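Local coordinates for ATP-dependent 6-phosphofructokinase isozyme 2 (Escherichia coli, PDB 3N1C), which phosphorylates D-fructose 6-phosphate to fructose 1,6-bisphosphate with ATP and magnesium, the committing step of glycolysis, as a homodimeric kinase of the PfkB family, at residues 10-15 against 88-93; 46-51 against 261-266; 183-188 against 222-227; 239-244 against 274-279. All blocks are in the same frame, centred on the assembly; numbering follows the deposited sequence.

Interaction 1: 10-15 against 88-93; sequences APSLDS and WTRQNL. With F6P (6-O-phosphono-beta-D-fructofuranose), chain E.
Leu13 and Ser15 meet Arg90 and Asn92 where two parallel strands, 12-15 and 91-93, bring their axes to 4.7 Å with a crossing angle of -31°. Leu13 N donates to Arg90 O at 2.9 Å, and Ser15 N donates to Asn92 O. The latter carbonyl is gripped twice, because Ser15 OG also bonds to Asn92 O (2.7 Å); a chi1 of 60° seats that hydroxyl between its own N and carbonyl carbon, turned back to the neighbouring strand. The pair is the middle of the four-stranded lid sheet seen in ribokinase-like sugar kinases, and Gln91 and Leu93 pack on the same residues of the second subunit. Arg90 serves both protein and substrate. Its NE reaches Pro11 O at 3.0 Å, with the oxygen in the guanidinium plane although NE stands above the carbonyl plane. Beside it, NH2 donates to Ala10 O at 2.8 Å. NH1 and NH2 together fork onto phosphate oxygen O2P of fructose 6-phosphate, NH1 at 2.7 Å, while NH1 also bonds to Met108 O. A leucine in place of Arg90 would probably leave the phosphate without this two-pronged donor and the loop at Ala10 and Pro11 without its side-chain tether. Asn92 ND2 lies over one guanidinium face, toward the rim, and donates to the sugar hydroxyl O4; Met108 N is hydrogen-bonded to Asn92 OD1. Asp14 OD1 takes the O4 hydroxyl at 2.6 Å, and Ser12 OG donates to the same Asp14 OD1, which helps to fix the carboxylate.

Interaction 2: 46-51 against 261-266; sequences RAIAHL and AMTLKL
Ile48, in the last turn of helix 40-50, and Leu51, just beyond it, face Ala261, Thr263 and Leu264 of helix 254-267, with the nearest CA atoms, those of Ile48 and Ala261, 6.4 Å apart. No hydrogen bond crosses between the two segments, so the contact is held by aliphatic branches alone. Leu51 points at the partner helix: its CD1, anti to CA at a chi2 of -175°, rests on Ala261 at 3.7 Å from Ala261 CB. The small alanine lets this methyl come down onto the helix backbone, touching Ala261 CA as well. Behind that methyl, Leu51 CB meets Leu264 CD1 at 3.9 Å. Leu264 has a chi1 of -134°, far from a staggered position, which suggests a mildly strained fit. In the ribokinase-like fold such helices lie against the central parallel sheet, and here Thr263 packs on Val135 and Ile164 of strands 133-137 and 162-166. Phe278 of helix 272-288 touches both Leu51 and Ala261, bringing a third helix to the junction. Ile48 uses two branches. CG2 lies 4.3 Å from Leu264 CG, whereas CD1, at the end of an extended arm, meets Thr263 CG2 at 4.2 Å with the two side chains roughly perpendicular. Thr263 OG1 bonds back to Val259 O of its own helix, which leaves the methyl CG2 as the part that meets the isoleucine.

Interaction 3: 183-188 against 222-227; sequences LVKPNQ and VVSLGP
Val184 and Pro186 run beside Val222 and Ser224 in the same direction, the two ends of a beta-alpha-beta crossover that passes through helices 188-195 and 204-214 of the nucleotide-binding part of this ribokinase-like kinase. Two backbone hydrogen bonds join them: Val222 N to Val184 O (3.0 Å) and Ser224 N to Pro186 O (3.1 Å), the second more bent. Val222 O also receives a C-H...O contact from Lys185 CA at 3.1 Å, and Pro186 CD lies against the same oxygen. A water extends the pairing, accepting from Gln188 N and donating to Ser224 O at 2.8 Å. At the start of helix 188-195, Asn187 is the N-cap: a chi1 of 64° folds its side chain back so that OD1 accepts from Glu190 N, and Glu190 itself is inferred to bind the catalytic magnesium. Lys185, Pro186, Asn187 and residues Ser224 to Pro227 belong to the substrate ATP site shared between dimer partners, so these bonds probably help to keep the two parts of that site in place. Side-chain packing completes the contact. Leu183 CD2 meets Val222 CG2 at 3.8 Å, the side chains crossing at a slant, and Val223 packs on helix 204-214. Gln188 lies crosswise to Leu225 and gives it the aliphatic part of its chain, Gln188 CG lying 3.8 Å from Leu225 CD2.

Interaction 4: 239-244 against 274-279; sequences IQVVPP and EMVRFG
The guanidinium of Arg277 is approached obliquely by Ile239, neither squarely over a face nor at an edge, with Ile239 CD1 at 4.5 Å from Arg277 NE. Its charge is met within its own helix, where NH1 forms a salt bridge with Glu273. The other flat group, the ring of Phe278, turns to neighbouring helices instead: Lys265 makes a cation-pi contact with it, and Tyr304 meets it edge-to-face. Between strand and helix the touching atoms are methyls and methylenes, without any hydrogen bond. Val241 CG2 presses on Val276 CG1 at 3.6 Å, the two valines passing one another, each directed toward the other's backbone. Val276 CG1 stands anti to its backbone N (chi1 178°), leaving CG2 as the branch that meets Ile239. There, Ile239 CG2 lies 4.0 Å from Val276 CG2. Val241 CG2 also touches the aliphatic stem of Arg277, 3.9 Å from its CG, and the arginine chain runs across the valine. The alternation of a beta strand produces this pattern, since Ile239 and Val241 turn to the helix while Gln240 between them turns away. The axes of strand 239-241 and helix 274-279 run nearly parallel, 8.4 Å apart with a crossing angle of -19°. Strand 238-241 is an outer strand of the small antiparallel sheet, next to strand 230-233. Helix 272-288 spans its face, reaching Val280, an ATP-site residue packed on Val241, while helix 254-267 packs at Met275 and Phe278, and helix 297-307 at Phe278 and Arg277.

Overall arrangement
From the N terminus, interaction 1 closes the first loop, joining strands 12-19 and 91-97 of the lid sheet. Interaction 2 opens inside that loop, at 46-51, and closes far along the chain at 261-266, so the two cross; it ties helix 40-50 to helix 254-267. Interaction 3 nests wholly within the loop of interaction 2 and links the edge of the large parallel sheet to the small antiparallel one. Interaction 4 starts before interaction 2 closes, crossing it, and lays helix 272-288 on that small sheet. Met262 packs on both Val222 and Met275, joining interactions 2, 3 and 4, whereas interaction 1 stands about 31 Å from interaction 4, centre to centre.

Interaction 1: 10-15 against 88-93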
loop_
_atom_site.group_PDB
_atom_site.type_symbol
_atom_site.label_atom_id
_atom_site.label_comp_id
_atom_site.label_asym_id
_atom_site.label_seq_id
_atom_site.Cartn_x
_atom_site.Cartn_y
_atom_site.Cartn_z
ATOM N N ALA A 10 -10.546 -26.714 13.249
ATOM C CA ALA A 10 -11.146 -25.488 12.726
ATOM C C ALA A 10 -11.303 -25.544 11.205
ATOM O O ALA A 10 -10.511 -24.958 10.468
ATOM C CB ALA A 10 -10.306 -24.277 13.121
ATOM N N PRO A 11 -12.320 -26.266 10.720
ATOM C CA PRO A 11 -12.514 -26.321 9.269
ATOM C C PRO A 11 -12.991 -24.972 8.753
ATOM O O PRO A 11 -13.327 -24.098 9.544
ATOM C CB PRO A 11 -13.636 -27.357 9.099
ATOM C CG PRO A 11 -13.736 -28.063 10.411
ATOM C CD PRO A 11 -13.325 -27.060 11.441
ATOM N N SER A 12 -13.018 -24.806 7.437
ATOM C CA SER A 12 -13.504 -23.575 6.844
ATOM C C SER A 12 -14.218 -23.884 5.546
ATOM O O SER A 12 -13.776 -24.738 4.774
ATOM C CB SER A 12 -12.345 -22.614 6.567
ATOM O OG SER A 12 -12.766 -21.527 5.763
ATOM N N LEU A 13 -15.335 -23.202 5.320
ATOM C CA LEU A 13 -15.925 -23.135 3.994
ATOM C C LEU A 13 -15.288 -21.932 3.307
ATOM O O LEU A 13 -15.598 -20.787 3.635
ATOM C CB LEU A 13 -17.439 -22.948 4.088
ATOM C CG LEU A 13 -18.178 -22.731 2.763
ATOM C CD1 LEU A 13 -18.140 -23.994 1.906
ATOM C CD2 LEU A 13 -19.622 -22.305 3.019
ATOM N N ASP A 14 -14.380 -22.192 2.373
ATOM C CA ASP A 14 -13.638 -21.127 1.708
ATOM C C ASP A 14 -14.444 -20.510 0.563
ATOM O O ASP A 14 -14.755 -21.185 -0.414
ATOM C CB ASP A 14 -12.319 -21.674 1.134
ATOM C CG ASP A 14 -11.266 -21.926 2.193
ATOM O OD1 ASP A 14 -11.494 -21.622 3.383
ATOM O OD2 ASP A 14 -10.193 -22.443 1.821
ATOM N N SER A 15 -14.768 -19.226 0.674
ATOM C CA SER A 15 -15.414 -18.517 -0.426
ATOM C C SER A 15 -14.362 -17.714 -1.190
ATOM O O SER A 15 -13.424 -17.178 -0.594
ATOM C CB SER A 15 -16.528 -17.604 0.093
ATOM O OG SER A 15 -16.006 -16.641 0.993
ATOM N N TRP A 88 -21.907 -22.610 13.678
ATOM C CA TRP A 88 -21.772 -22.730 12.227
ATOM C C TRP A 88 -20.323 -22.661 11.743
ATOM O O TRP A 88 -19.551 -21.809 12.179
ATOM C CB TRP A 88 -22.596 -21.650 11.527
ATOM C CG TRP A 88 -24.048 -21.989 11.369
ATOM C CD1 TRP A 88 -24.854 -22.616 12.280
ATOM C CD2 TRP A 88 -24.874 -21.700 10.236
ATOM N NE1 TRP A 88 -26.127 -22.743 11.777
ATOM C CE2 TRP A 88 -26.166 -22.188 10.522
ATOM C CE3 TRP A 88 -24.646 -21.081 9.001
ATOM C CZ2 TRP A 88 -27.225 -22.075 9.624
ATOM C CZ3 TRP A 88 -25.699 -20.967 8.109
ATOM C CH2 TRP A 88 -26.971 -21.464 8.425
ATOM N N THR A 89 -19.970 -23.562 10.829
ATOM C CA THR A 89 -18.641 -23.573 10.220
ATOM C C THR A 89 -18.271 -22.198 9.674
ATOM O O THR A 89 -19.060 -21.573 8.973
ATOM C CB THR A 89 -18.576 -24.602 9.071
ATOM O OG1 THR A 89 -18.749 -25.918 9.606
ATOM C CG2 THR A 89 -17.244 -24.528 8.352
ATOM N N ARG A 90 -17.072 -21.729 9.998
ATOM C CA ARG A 90 -16.619 -20.422 9.529
ATOM C C ARG A 90 -16.530 -20.363 8.005
ATOM O O ARG A 90 -16.338 -21.383 7.327
ATOM C CB ARG A 90 -15.256 -20.079 10.127
ATOM C CG ARG A 90 -14.129 -20.933 9.568
ATOM C CD ARG A 90 -12.774 -20.490 10.067
ATOM N NE ARG A 90 -11.779 -21.549 9.915
ATOM C CZ ARG A 90 -10.462 -21.359 9.973
ATOM N NH1 ARG A 90 -9.973 -20.142 10.168
ATOM N NH2 ARG A 90 -9.628 -22.388 9.827
ATOM N N GLN A 91 -16.653 -19.151 7.476
ATOM C CA GLN A 91 -16.543 -18.911 6.046
ATOM C C GLN A 91 -15.482 -17.847 5.801
ATOM O O GLN A 91 -15.676 -16.671 6.121
ATOM C CB GLN A 91 -17.895 -18.482 5.459
ATOM C CG GLN A 91 -17.860 -18.121 3.973
ATOM C CD GLN A 91 -19.249 -17.956 3.368
ATOM O OE1 GLN A 91 -20.178 -18.699 3.694
ATOM N NE2 GLN A 91 -19.389 -16.989 2.466
ATOM N N ASN A 92 -14.351 -18.270 5.249
ATOM C CA ASN A 92 -13.262 -17.351 4.950
ATOM C C ASN A 92 -13.415 -16.756 3.555
ATOM O O ASN A 92 -14.079 -17.334 2.697
ATOM C CB ASN A 92 -11.915 -18.055 5.117
ATOM C CG ASN A 92 -11.631 -18.417 6.567
ATOM O OD1 ASN A 92 -12.257 -17.875 7.478
ATOM N ND2 ASN A 92 -10.677 -19.323 6.789
ATOM N N LEU A 93 -12.818 -15.592 3.332
ATOM C CA LEU A 93 -12.976 -14.917 2.053
ATOM C C LEU A 93 -11.650 -14.744 1.333
ATOM O O LEU A 93 -10.703 -14.184 1.881
ATOM C CB LEU A 93 -13.658 -13.558 2.232
ATOM C CG LEU A 93 -13.904 -12.805 0.920
ATOM C CD1 LEU A 93 -14.797 -13.612 -0.012
ATOM C CD2 LEU A 93 -14.500 -11.435 1.182
HETATM O O1 F6P E . -3.992 -23.361 4.571
HETATM C C1 F6P E . -5.065 -22.947 3.782
HETATM C C2 F6P E . -6.391 -23.229 4.555
HETATM O O2 F6P E . -6.421 -24.002 5.776
HETATM C C3 F6P E . -7.703 -22.610 4.050
HETATM O O3 F6P E . -8.489 -23.382 3.194
HETATM C C4 F6P E . -8.260 -21.633 5.018
HETATM O O4 F6P E . -9.417 -20.862 4.832
HETATM C C5 F6P E . -7.103 -21.239 5.902
HETATM O O5 F6P E . -5.989 -22.066 5.415
HETATM C C6 F6P E . -7.389 -21.487 7.392
HETATM O O6 F6P E . -6.286 -21.019 8.127
HETATM P P F6P E . -6.089 -21.360 9.734
HETATM O O1P F6P E . -6.040 -22.991 9.991
HETATM O O2P F6P E . -7.331 -20.743 10.619
HETATM O O3P F6P E . -4.822 -20.795 10.180
HETATM O O HOH W 1 -15.093 -23.687 11.594
#

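Interaction 2: 46-51 against 261-266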
loop_
_atom_site.group_PDB
_atom_site.type_symbol
_atom_site.label_atom_id
_atom_site.label_comp_id
_atom_site.label_asym_id
_atom_site.label_seq_id
_atom_site.Cartn_x
_atom_site.Cartn_y
_atom_site.Cartn_z
ATOM N N ARG A 46 -7.062 -33.532 0.886
ATOM C CA ARG A 46 -7.357 -33.237 -0.517
ATOM C C ARG A 46 -6.110 -33.391 -1.384
ATOM O O ARG A 46 -6.172 -33.954 -2.478
ATOM C CB ARG A 46 -7.928 -31.824 -0.670
ATOM C CG ARG A 46 -9.291 -31.596 -0.021
ATOM C CD ARG A 46 -9.674 -30.111 -0.103
ATOM N NE ARG A 46 -9.997 -29.699 -1.467
ATOM C CZ ARG A 46 -9.713 -28.503 -1.979
ATOM N NH1 ARG A 46 -9.079 -27.590 -1.251
ATOM N NH2 ARG A 46 -10.056 -28.222 -3.227
ATOM N N ALA A 47 -4.975 -32.893 -0.893
ATOM C CA ALA A 47 -3.718 -33.020 -1.623
ATOM C C ALA A 47 -3.347 -34.490 -1.740
ATOM O O ALA A 47 -2.915 -34.951 -2.796
ATOM C CB ALA A 47 -2.609 -32.257 -0.917
ATOM N N ILE A 48 -3.512 -35.222 -0.643
ATOM C CA ILE A 48 -3.184 -36.641 -0.629
ATOM C C ILE A 48 -3.985 -37.409 -1.686
ATOM O O ILE A 48 -3.433 -38.247 -2.391
ATOM C CB ILE A 48 -3.384 -37.255 0.766
ATOM C CG1 ILE A 48 -2.270 -36.786 1.708
ATOM C CG2 ILE A 48 -3.395 -38.770 0.680
ATOM C CD1 ILE A 48 -2.395 -37.311 3.125
ATOM N N ALA A 49 -5.280 -37.111 -1.797
ATOM C CA ALA A 49 -6.120 -37.693 -2.850
ATOM C C ALA A 49 -5.601 -37.351 -4.244
ATOM O O ALA A 49 -5.567 -38.209 -5.129
ATOM C CB ALA A 49 -7.578 -37.240 -2.704
ATOM N N HIS A 50 -5.202 -36.101 -4.455
ATOM C CA HIS A 50 -4.672 -35.727 -5.765
ATOM C C HIS A 50 -3.427 -36.543 -6.084
ATOM O O HIS A 50 -3.160 -36.871 -7.240
ATOM C CB HIS A 50 -4.337 -34.238 -5.838
ATOM C CG HIS A 50 -5.539 -33.348 -5.893
ATOM N ND1 HIS A 50 -6.801 -33.815 -6.181
ATOM C CD2 HIS A 50 -5.663 -32.009 -5.717
ATOM C CE1 HIS A 50 -7.658 -32.808 -6.165
ATOM N NE2 HIS A 50 -6.990 -31.702 -5.884
ATOM N N LEU A 51 -2.664 -36.864 -5.047
ATOM C CA LEU A 51 -1.396 -37.548 -5.234
ATOM C C LEU A 51 -1.563 -39.062 -5.366
ATOM O O LEU A 51 -0.587 -39.784 -5.545
ATOM C CB LEU A 51 -0.428 -37.188 -4.105
ATOM C CG LEU A 51 -0.054 -35.705 -4.128
ATOM C CD1 LEU A 51 0.997 -35.385 -3.085
ATOM C CD2 LEU A 51 0.416 -35.305 -5.518
ATOM N N ALA A 261 2.050 -34.397 0.755
ATOM C CA ALA A 261 3.041 -35.171 0.022
ATOM C C ALA A 261 3.986 -35.895 0.973
ATOM O O ALA A 261 4.235 -37.081 0.816
ATOM C CB ALA A 261 3.836 -34.267 -0.928
ATOM N N MET A 262 4.511 -35.180 1.959
ATOM C CA MET A 262 5.460 -35.786 2.890
ATOM C C MET A 262 4.801 -36.834 3.777
ATOM O O MET A 262 5.448 -37.798 4.202
ATOM C CB MET A 262 6.161 -34.716 3.728
ATOM C CG MET A 262 7.017 -33.785 2.890
ATOM S SD MET A 262 8.084 -32.712 3.857
ATOM C CE MET A 262 6.878 -31.682 4.697
ATOM N N THR A 263 3.512 -36.655 4.048
ATOM C CA THR A 263 2.765 -37.625 4.839
ATOM C C THR A 263 2.570 -38.916 4.049
ATOM O O THR A 263 2.655 -40.015 4.594
ATOM C CB THR A 263 1.399 -37.064 5.260
ATOM O OG1 THR A 263 1.597 -35.975 6.166
ATOM C CG2 THR A 263 0.554 -38.140 5.954
ATOM N N LEU A 264 2.309 -38.773 2.753
ATOM C CA LEU A 264 2.167 -39.929 1.877
ATOM C C LEU A 264 3.479 -40.705 1.796
ATOM O O LEU A 264 3.487 -41.936 1.826
ATOM C CB LEU A 264 1.724 -39.492 0.480
ATOM C CG LEU A 264 0.585 -40.294 -0.153
ATOM C CD1 LEU A 264 0.490 -40.008 -1.644
ATOM C CD2 LEU A 264 0.769 -41.782 0.101
ATOM N N LYS A 265 4.587 -39.976 1.694
ATOM C CA LYS A 265 5.910 -40.590 1.627
ATOM C C LYS A 265 6.219 -41.341 2.916
ATOM O O LYS A 265 6.768 -42.443 2.893
ATOM C CB LYS A 265 6.982 -39.529 1.366
ATOM C CG LYS A 265 7.177 -39.192 -0.103
ATOM C CD LYS A 265 7.209 -40.448 -0.958
ATOM C CE LYS A 265 7.257 -40.107 -2.438
ATOM N NZ LYS A 265 7.656 -41.280 -3.265
ATOM N N LEU A 266 5.854 -40.733 4.039
ATOM C CA LEU A 266 6.039 -41.338 5.348
ATOM C C LEU A 266 5.222 -42.622 5.464
ATOM O O LEU A 266 5.697 -43.626 5.997
ATOM C CB LEU A 266 5.639 -40.365 6.457
ATOM C CG LEU A 266 5.735 -40.952 7.865
ATOM C CD1 LEU A 266 7.180 -41.314 8.177
ATOM C CD2 LEU A 266 5.180 -39.985 8.909
#

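Interaction 3: 183-188 against 222-227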
loop_
_atom_site.group_PDB
_atom_site.type_symbol
_atom_site.label_atom_id
_atom_site.label_comp_id
_atom_site.label_asym_id
_atom_site.label_seq_id
_atom_site.Cartn_x
_atom_site.Cartn_y
_atom_site.Cartn_z
ATOM N N LEU A 183 6.625 -35.707 12.460
ATOM C CA LEU A 183 7.046 -34.723 11.470
ATOM C C LEU A 183 6.483 -33.368 11.860
ATOM O O LEU A 183 5.319 -33.269 12.242
ATOM C CB LEU A 183 6.487 -35.107 10.099
ATOM C CG LEU A 183 7.191 -34.744 8.784
ATOM C CD1 LEU A 183 6.159 -34.551 7.681
ATOM C CD2 LEU A 183 8.080 -33.525 8.901
ATOM N N VAL A 184 7.308 -32.329 11.785
ATOM C CA VAL A 184 6.802 -30.959 11.833
ATOM C C VAL A 184 7.403 -30.146 10.690
ATOM O O VAL A 184 8.486 -30.462 10.198
ATOM C CB VAL A 184 7.079 -30.273 13.179
ATOM C CG1 VAL A 184 6.360 -31.014 14.299
ATOM C CG2 VAL A 184 8.574 -30.196 13.448
ATOM N N LYS A 185 6.690 -29.108 10.260
ATOM C CA LYS A 185 7.116 -28.313 9.112
ATOM C C LYS A 185 7.058 -26.815 9.406
ATOM O O LYS A 185 6.204 -26.107 8.877
ATOM C CB LYS A 185 6.259 -28.643 7.878
ATOM C CG LYS A 185 6.802 -28.054 6.567
ATOM C CD LYS A 185 5.736 -27.992 5.466
ATOM C CE LYS A 185 4.555 -27.097 5.866
ATOM N NZ LYS A 185 4.997 -25.718 6.204
ATOM N N PRO A 186 7.980 -26.322 10.241
ATOM C CA PRO A 186 7.995 -24.883 10.530
ATOM C C PRO A 186 8.617 -24.099 9.385
ATOM O O PRO A 186 9.508 -24.616 8.707
ATOM C CB PRO A 186 8.912 -24.767 11.758
ATOM C CG PRO A 186 9.560 -26.125 11.940
ATOM C CD PRO A 186 9.134 -27.026 10.820
ATOM N N ASN A 187 8.155 -22.869 9.166
ATOM C CA ASN A 187 8.910 -21.949 8.332
ATOM C C ASN A 187 10.015 -21.341 9.183
ATOM O O ASN A 187 10.106 -21.611 10.381
ATOM C CB ASN A 187 8.017 -20.871 7.707
ATOM C CG ASN A 187 7.384 -19.953 8.745
ATOM O OD1 ASN A 187 7.888 -19.808 9.856
ATOM N ND2 ASN A 187 6.272 -19.322 8.375
ATOM N N GLN A 188 10.856 -20.533 8.605
ATOM C CA GLN A 188 12.004 -20.018 9.293
ATOM C C GLN A 188 11.695 -19.176 10.508
ATOM O O GLN A 188 12.315 -19.308 11.506
ATOM C CB GLN A 188 12.771 -19.156 8.353
ATOM C CG GLN A 188 13.711 -19.854 7.556
ATOM C CD GLN A 188 14.470 -18.932 6.749
ATOM O OE1 GLN A 188 14.179 -18.771 5.587
ATOM N NE2 GLN A 188 15.408 -18.235 7.376
ATOM N N VAL A 222 11.130 -30.670 8.861
ATOM C CA VAL A 222 11.318 -30.147 7.511
ATOM C C VAL A 222 11.018 -28.659 7.519
ATOM O O VAL A 222 9.877 -28.247 7.738
ATOM C CB VAL A 222 10.421 -30.854 6.475
ATOM C CG1 VAL A 222 10.603 -30.221 5.089
ATOM C CG2 VAL A 222 10.740 -32.339 6.427
ATOM N N VAL A 223 12.052 -27.851 7.321
ATOM C CA VAL A 223 11.881 -26.409 7.353
ATOM C C VAL A 223 11.516 -25.917 5.955
ATOM O O VAL A 223 12.289 -26.081 5.010
ATOM C CB VAL A 223 13.152 -25.695 7.856
ATOM C CG1 VAL A 223 12.857 -24.235 8.137
ATOM C CG2 VAL A 223 13.686 -26.379 9.113
ATOM N N SER A 224 10.326 -25.341 5.819
ATOM C CA SER A 224 9.924 -24.766 4.545
ATOM C C SER A 224 10.638 -23.434 4.370
ATOM O O SER A 224 10.645 -22.603 5.282
ATOM C CB SER A 224 8.415 -24.561 4.503
ATOM O OG SER A 224 7.993 -23.812 5.624
ATOM N N LEU A 225 11.232 -23.239 3.199
ATOM C CA LEU A 225 12.051 -22.061 2.928
ATOM C C LEU A 225 11.495 -21.256 1.757
ATOM O O LEU A 225 12.236 -20.569 1.058
ATOM C CB LEU A 225 13.490 -22.486 2.618
ATOM C CG LEU A 225 14.227 -23.310 3.675
ATOM C CD1 LEU A 225 15.531 -23.856 3.106
ATOM C CD2 LEU A 225 14.477 -22.460 4.912
ATOM N N GLY A 226 10.189 -21.353 1.539
ATOM C CA GLY A 226 9.549 -20.627 0.454
ATOM C C GLY A 226 10.064 -21.037 -0.915
ATOM O O GLY A 226 10.085 -22.225 -1.245
ATOM N N PRO A 227 10.481 -20.051 -1.727
ATOM C CA PRO A 227 11.006 -20.300 -3.075
ATOM C C PRO A 227 12.319 -21.084 -3.067
ATOM O O PRO A 227 12.720 -21.617 -4.102
ATOM C CB PRO A 227 11.242 -18.883 -3.620
ATOM C CG PRO A 227 11.376 -18.035 -2.389
ATOM C CD PRO A 227 10.351 -18.608 -1.465
HETATM O O HOH W 2 10.915 -19.882 5.743
#

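Interaction 4: 239-244 against 274-279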
loop_
_atom_site.group_PDB
_atom_site.type_symbol
_atom_site.label_atom_id
_atom_site.label_comp_id
_atom_site.label_asym_id
_atom_site.label_seq_id
_atom_site.Cartn_x
_atom_site.Cartn_y
_atom_site.Cartn_z
ATOM N N ILE A 239 19.007 -33.122 4.357
ATOM C CA ILE A 239 18.955 -32.799 2.935
ATOM C C ILE A 239 18.208 -31.496 2.676
ATOM O O ILE A 239 17.153 -31.237 3.267
ATOM C CB ILE A 239 18.312 -33.919 2.097
ATOM C CG1 ILE A 239 18.358 -33.551 0.611
ATOM C CG2 ILE A 239 16.883 -34.156 2.529
ATOM C CD1 ILE A 239 17.741 -34.589 -0.306
ATOM N N GLN A 240 18.767 -30.675 1.795
ATOM C CA GLN A 240 18.068 -29.491 1.319
ATOM C C GLN A 240 17.751 -29.648 -0.156
ATOM O O GLN A 240 18.608 -30.044 -0.953
ATOM C CB GLN A 240 18.883 -28.214 1.550
ATOM C CG GLN A 240 18.119 -26.950 1.140
ATOM C CD GLN A 240 18.874 -25.663 1.421
ATOM O OE1 GLN A 240 19.861 -25.656 2.156
ATOM N NE2 GLN A 240 18.405 -24.561 0.837
ATOM N N VAL A 241 16.512 -29.332 -0.512
ATOM C CA VAL A 241 16.032 -29.481 -1.874
ATOM C C VAL A 241 15.472 -28.155 -2.358
ATOM O O VAL A 241 14.636 -27.550 -1.686
ATOM C CB VAL A 241 14.896 -30.523 -1.947
ATOM C CG1 VAL A 241 14.417 -30.685 -3.382
ATOM C CG2 VAL A 241 15.353 -31.857 -1.362
ATOM N N VAL A 242 15.951 -27.704 -3.513
ATOM C CA VAL A 242 15.425 -26.511 -4.172
ATOM C C VAL A 242 14.598 -26.967 -5.370
ATOM O O VAL A 242 15.007 -27.869 -6.102
ATOM C CB VAL A 242 16.565 -25.568 -4.625
ATOM C CG1 VAL A 242 17.404 -26.217 -5.719
ATOM C CG2 VAL A 242 16.021 -24.216 -5.086
ATOM N N PRO A 243 13.414 -26.370 -5.564
ATOM C CA PRO A 243 12.614 -26.768 -6.729
ATOM C C PRO A 243 13.276 -26.307 -8.027
ATOM O O PRO A 243 14.162 -25.454 -7.993
ATOM C CB PRO A 243 11.291 -26.008 -6.548
ATOM C CG PRO A 243 11.441 -25.145 -5.360
ATOM C CD PRO A 243 12.821 -25.256 -4.807
ATOM N N PRO A 244 12.837 -26.856 -9.167
ATOM C CA PRO A 244 13.309 -26.401 -10.475
ATOM C C PRO A 244 12.809 -24.989 -10.723
ATOM O O PRO A 244 11.836 -24.581 -10.092
ATOM C CB PRO A 244 12.612 -27.350 -11.459
ATOM C CG PRO A 244 11.982 -28.416 -10.630
ATOM C CD PRO A 244 11.754 -27.842 -9.284
ATOM N N GLU A 274 13.677 -38.896 -0.252
ATOM C CA GLU A 274 12.441 -39.046 -1.012
ATOM C C GLU A 274 11.331 -38.171 -0.439
ATOM O O GLU A 274 10.590 -37.534 -1.179
ATOM C CB GLU A 274 11.989 -40.512 -1.015
ATOM C CG GLU A 274 12.860 -41.425 -1.864
ATOM C CD GLU A 274 12.660 -42.899 -1.546
ATOM O OE1 GLU A 274 11.905 -43.210 -0.595
ATOM O OE2 GLU A 274 13.263 -43.745 -2.245
ATOM N N MET A 275 11.212 -38.156 0.884
ATOM C CA MET A 275 10.150 -37.400 1.543
ATOM C C MET A 275 10.257 -35.892 1.301
ATOM O O MET A 275 9.274 -35.231 0.980
ATOM C CB MET A 275 10.141 -37.696 3.044
ATOM C CG MET A 275 9.020 -37.001 3.789
ATOM S SD MET A 275 9.173 -37.152 5.578
ATOM C CE MET A 275 10.319 -35.822 5.916
ATOM N N VAL A 276 11.454 -35.347 1.458
ATOM C CA VAL A 276 11.656 -33.918 1.238
ATOM C C VAL A 276 11.525 -33.521 -0.237
ATOM O O VAL A 276 10.911 -32.503 -0.558
ATOM C CB VAL A 276 12.993 -33.451 1.814
ATOM C CG1 VAL A 276 13.219 -31.967 1.525
ATOM C CG2 VAL A 276 13.019 -33.720 3.313
ATOM N N ARG A 277 12.085 -34.327 -1.133
ATOM C CA ARG A 277 11.941 -34.074 -2.567
ATOM C C ARG A 277 10.477 -34.066 -3.000
ATOM O O ARG A 277 10.058 -33.214 -3.782
ATOM C CB ARG A 277 12.701 -35.120 -3.383
ATOM C CG ARG A 277 14.202 -34.924 -3.408
ATOM C CD ARG A 277 14.879 -36.067 -4.148
ATOM N NE ARG A 277 16.291 -35.793 -4.385
ATOM C CZ ARG A 277 17.162 -36.703 -4.806
ATOM N NH1 ARG A 277 18.428 -36.370 -5.009
ATOM N NH2 ARG A 277 16.766 -37.946 -5.023
ATOM N N PHE A 278 9.698 -35.024 -2.500
ATOM C CA PHE A 278 8.294 -35.133 -2.888
ATOM C C PHE A 278 7.483 -33.981 -2.293
ATOM O O PHE A 278 6.533 -33.496 -2.903
ATOM C CB PHE A 278 7.717 -36.482 -2.461
ATOM C CG PHE A 278 6.463 -36.872 -3.198
ATOM C CD1 PHE A 278 6.470 -37.027 -4.573
ATOM C CD2 PHE A 278 5.283 -37.105 -2.512
ATOM C CE1 PHE A 278 5.318 -37.396 -5.255
ATOM C CE2 PHE A 278 4.133 -37.473 -3.185
ATOM C CZ PHE A 278 4.148 -37.618 -4.559
ATOM N N GLY A 279 7.859 -33.553 -1.094
ATOM C CA GLY A 279 7.222 -32.410 -0.466
ATOM C C GLY A 279 7.482 -31.137 -1.253
ATOM O O GLY A 279 6.572 -30.334 -1.475
#